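Local coordinates for protein lysine cyclodeaminase (Streptomyces pristinaespiralis, PDB 5YU3) that converts L-lysine into L-pipecolic acid with loss of ammonia, using bound NAD, and probably also cyclises L-ornithine to proline, at residues A[131-136]-A[227-232]. Numbering follows the deposited sequence.
Sequences RLLARP and HLHINA. With NA (sodium ion), chain E.
A134 and H229 bring the two backbones together, their CA atoms 5.2 Å apart, where helix 115-133 ends and strand 229-232 begins; A134 is the first residue to leave helical torsions. One step further out, a water bridges the main chains, accepting from R135 N and donating to H227 O over 2.7 Å. On the buried side, L133 crosses H229 obliquely, with L133 CB 3.6 Å from H229 ND1 and one methyl, CD1, near CE1. A134 CB meets H229 CB at 3.9 Å. With chi1 at 174°, H229 turns CG away from its own amide nitrogen and lays the imidazole alongside the last helical turn, against L133 and S130, where both ring nitrogens find partners: ND1 is hydrogen-bonded to S297 OG, and NE2 donates to N231 OD1 at 2.9 Å, a bent bond (140°) with the donor above the amide's carbonyl plane. N231 ND2 in turn bonds S130 and S206. Strand 229-232 lies between strands 204-207 and 297-300 in the parallel sheet of the Rossmann-type NAD-binding domain, so the contact packs the end of a long helix against this sheet. A leucine in place of H229 would probably leave S297 OG and N231 OD1 without these ring partners. At the outer end R135 CD sits over one face of the H227 ring, a CH-pi contact 3.7 Å from the centroid, while its guanidinium stands steeply to the ring (76°) and NE forms a salt bridge with D137. H227 NE2 is tied to D203. At the strand's far end, A232 O binds the sodium ion together with G234, D300 and S301.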
loop_
_atom_site.group_PDB
_atom_site.type_symbol
_atom_site.label_atom_id
_atom_site.label_comp_id
_atom_site.label_asym_id
_atom_site.label_seq_id
_atom_site.Cartn_x
_atom_site.Cartn_y
_atom_site.Cartn_z
ATOM N N ARG A 131 -31.451 -1.135 3.327
ATOM C CA ARG A 131 -32.534 -1.595 2.473
ATOM C C ARG A 131 -32.940 -3.017 2.839
ATOM O O ARG A 131 -34.130 -3.357 2.823
ATOM C CB ARG A 131 -32.109 -1.504 1.006
ATOM C CG ARG A 131 -33.241 -1.285 0.039
ATOM C CD ARG A 131 -32.691 -0.674 -1.238
ATOM N NE ARG A 131 -31.454 -1.350 -1.611
ATOM C CZ ARG A 131 -30.784 -1.121 -2.735
ATOM N NH1 ARG A 131 -31.232 -0.212 -3.605
ATOM N NH2 ARG A 131 -29.664 -1.800 -2.982
ATOM N N LEU A 132 -31.963 -3.856 3.193
ATOM C CA LEU A 132 -32.249 -5.243 3.547
ATOM C C LEU A 132 -32.819 -5.388 4.956
ATOM O O LEU A 132 -33.627 -6.295 5.196
ATOM C CB LEU A 132 -30.978 -6.093 3.436
ATOM C CG LEU A 132 -30.535 -6.525 2.030
ATOM C CD1 LEU A 132 -29.032 -6.747 1.997
ATOM C CD2 LEU A 132 -31.270 -7.779 1.589
ATOM N N LEU A 133 -32.404 -4.536 5.903
ATOM C CA LEU A 133 -32.608 -4.820 7.321
ATOM C C LEU A 133 -33.350 -3.744 8.099
ATOM O O LEU A 133 -33.700 -3.984 9.264
ATOM C CB LEU A 133 -31.251 -5.074 8.006
ATOM C CG LEU A 133 -30.532 -6.345 7.545
ATOM C CD1 LEU A 133 -29.111 -6.419 8.092
ATOM C CD2 LEU A 133 -31.326 -7.576 7.961
ATOM N N ALA A 134 -33.570 -2.565 7.534
ATOM C CA ALA A 134 -34.420 -1.584 8.192
ATOM C C ALA A 134 -35.838 -1.689 7.645
ATOM O O ALA A 134 -36.060 -2.138 6.514
ATOM C CB ALA A 134 -33.890 -0.161 7.982
ATOM N N ARG A 135 -36.797 -1.267 8.455
ATOM C CA ARG A 135 -38.183 -1.245 8.017
ATOM C C ARG A 135 -38.312 -0.346 6.789
ATOM O O ARG A 135 -37.780 0.771 6.788
ATOM C CB ARG A 135 -39.080 -0.736 9.142
ATOM C CG ARG A 135 -39.676 -1.835 10.019
ATOM C CD ARG A 135 -40.785 -1.258 10.899
ATOM N NE ARG A 135 -42.015 -1.001 10.146
ATOM C CZ ARG A 135 -42.943 -1.918 9.871
ATOM N NH1 ARG A 135 -42.798 -3.166 10.294
ATOM N NH2 ARG A 135 -44.025 -1.584 9.179
ATOM N N PRO A 136 -38.975 -0.797 5.724
ATOM C CA PRO A 136 -39.069 0.037 4.517
ATOM C C PRO A 136 -39.833 1.327 4.720
ATOM O O PRO A 136 -39.720 2.227 3.882
ATOM C CB PRO A 136 -39.767 -0.880 3.509
ATOM C CG PRO A 136 -40.424 -2.005 4.445
ATOM C CD PRO A 136 -39.634 -2.126 5.480
ATOM N N HIS A 227 -37.795 -2.960 15.926
ATOM C CA HIS A 227 -37.340 -3.139 14.550
ATOM C C HIS A 227 -36.043 -2.405 14.239
ATOM O O HIS A 227 -35.627 -2.395 13.075
ATOM C CB HIS A 227 -38.419 -2.659 13.588
ATOM C CG HIS A 227 -38.814 -1.233 13.807
ATOM N ND1 HIS A 227 -39.737 -0.854 14.761
ATOM C CD2 HIS A 227 -38.388 -0.087 13.220
ATOM C CE1 HIS A 227 -39.876 0.461 14.740
ATOM N NE2 HIS A 227 -39.073 0.950 13.810
ATOM N N LEU A 228 -35.407 -1.792 15.240
ATOM C CA LEU A 228 -34.253 -0.923 14.998
ATOM C C LEU A 228 -33.177 -1.618 14.169
ATOM O O LEU A 228 -32.830 -2.782 14.414
ATOM C CB LEU A 228 -33.658 -0.459 16.335
ATOM C CG LEU A 228 -32.307 0.274 16.265
ATOM C CD1 LEU A 228 -32.439 1.591 15.475
ATOM C CD2 LEU A 228 -31.743 0.544 17.642
ATOM N N HIS A 229 -32.664 -0.902 13.169
ATOM C CA HIS A 229 -31.453 -1.296 12.462
ATOM C C HIS A 229 -30.346 -0.285 12.726
ATOM O O HIS A 229 -30.568 0.926 12.612
ATOM C CB HIS A 229 -31.677 -1.402 10.954
ATOM C CG HIS A 229 -30.409 -1.663 10.214
ATOM N ND1 HIS A 229 -29.704 -2.838 10.360
ATOM C CD2 HIS A 229 -29.683 -0.884 9.374
ATOM C CE1 HIS A 229 -28.606 -2.784 9.623
ATOM N NE2 HIS A 229 -28.573 -1.612 9.010
ATOM N N ILE A 230 -29.150 -0.778 13.046
ATOM C CA ILE A 230 -27.997 0.076 13.308
ATOM C C ILE A 230 -26.932 -0.206 12.261
ATOM O O ILE A 230 -26.552 -1.365 12.062
ATOM C CB ILE A 230 -27.407 -0.151 14.710
ATOM C CG1 ILE A 230 -28.478 -0.006 15.793
ATOM C CG2 ILE A 230 -26.227 0.821 14.945
ATOM C CD1 ILE A 230 -27.955 -0.323 17.200
ATOM N N ASN A 231 -26.438 0.851 11.607
ATOM C CA ASN A 231 -25.200 0.768 10.835
ATOM C C ASN A 231 -24.071 1.211 11.755
ATOM O O ASN A 231 -23.979 2.391 12.111
ATOM C CB ASN A 231 -25.259 1.637 9.574
ATOM C CG ASN A 231 -26.466 1.340 8.718
ATOM O OD1 ASN A 231 -26.571 0.274 8.110
ATOM N ND2 ASN A 231 -27.397 2.293 8.664
ATOM N N ALA A 232 -23.239 0.260 12.180
ATOM C CA ALA A 232 -22.103 0.550 13.051
ATOM C C ALA A 232 -20.904 0.828 12.150
ATOM O O ALA A 232 -20.298 -0.090 11.595
ATOM C CB ALA A 232 -21.856 -0.613 14.007
HETATM NA NA NA E . -17.886 -1.069 12.731
HETATM O O HOH W 1 -35.759 -0.531 11.068
#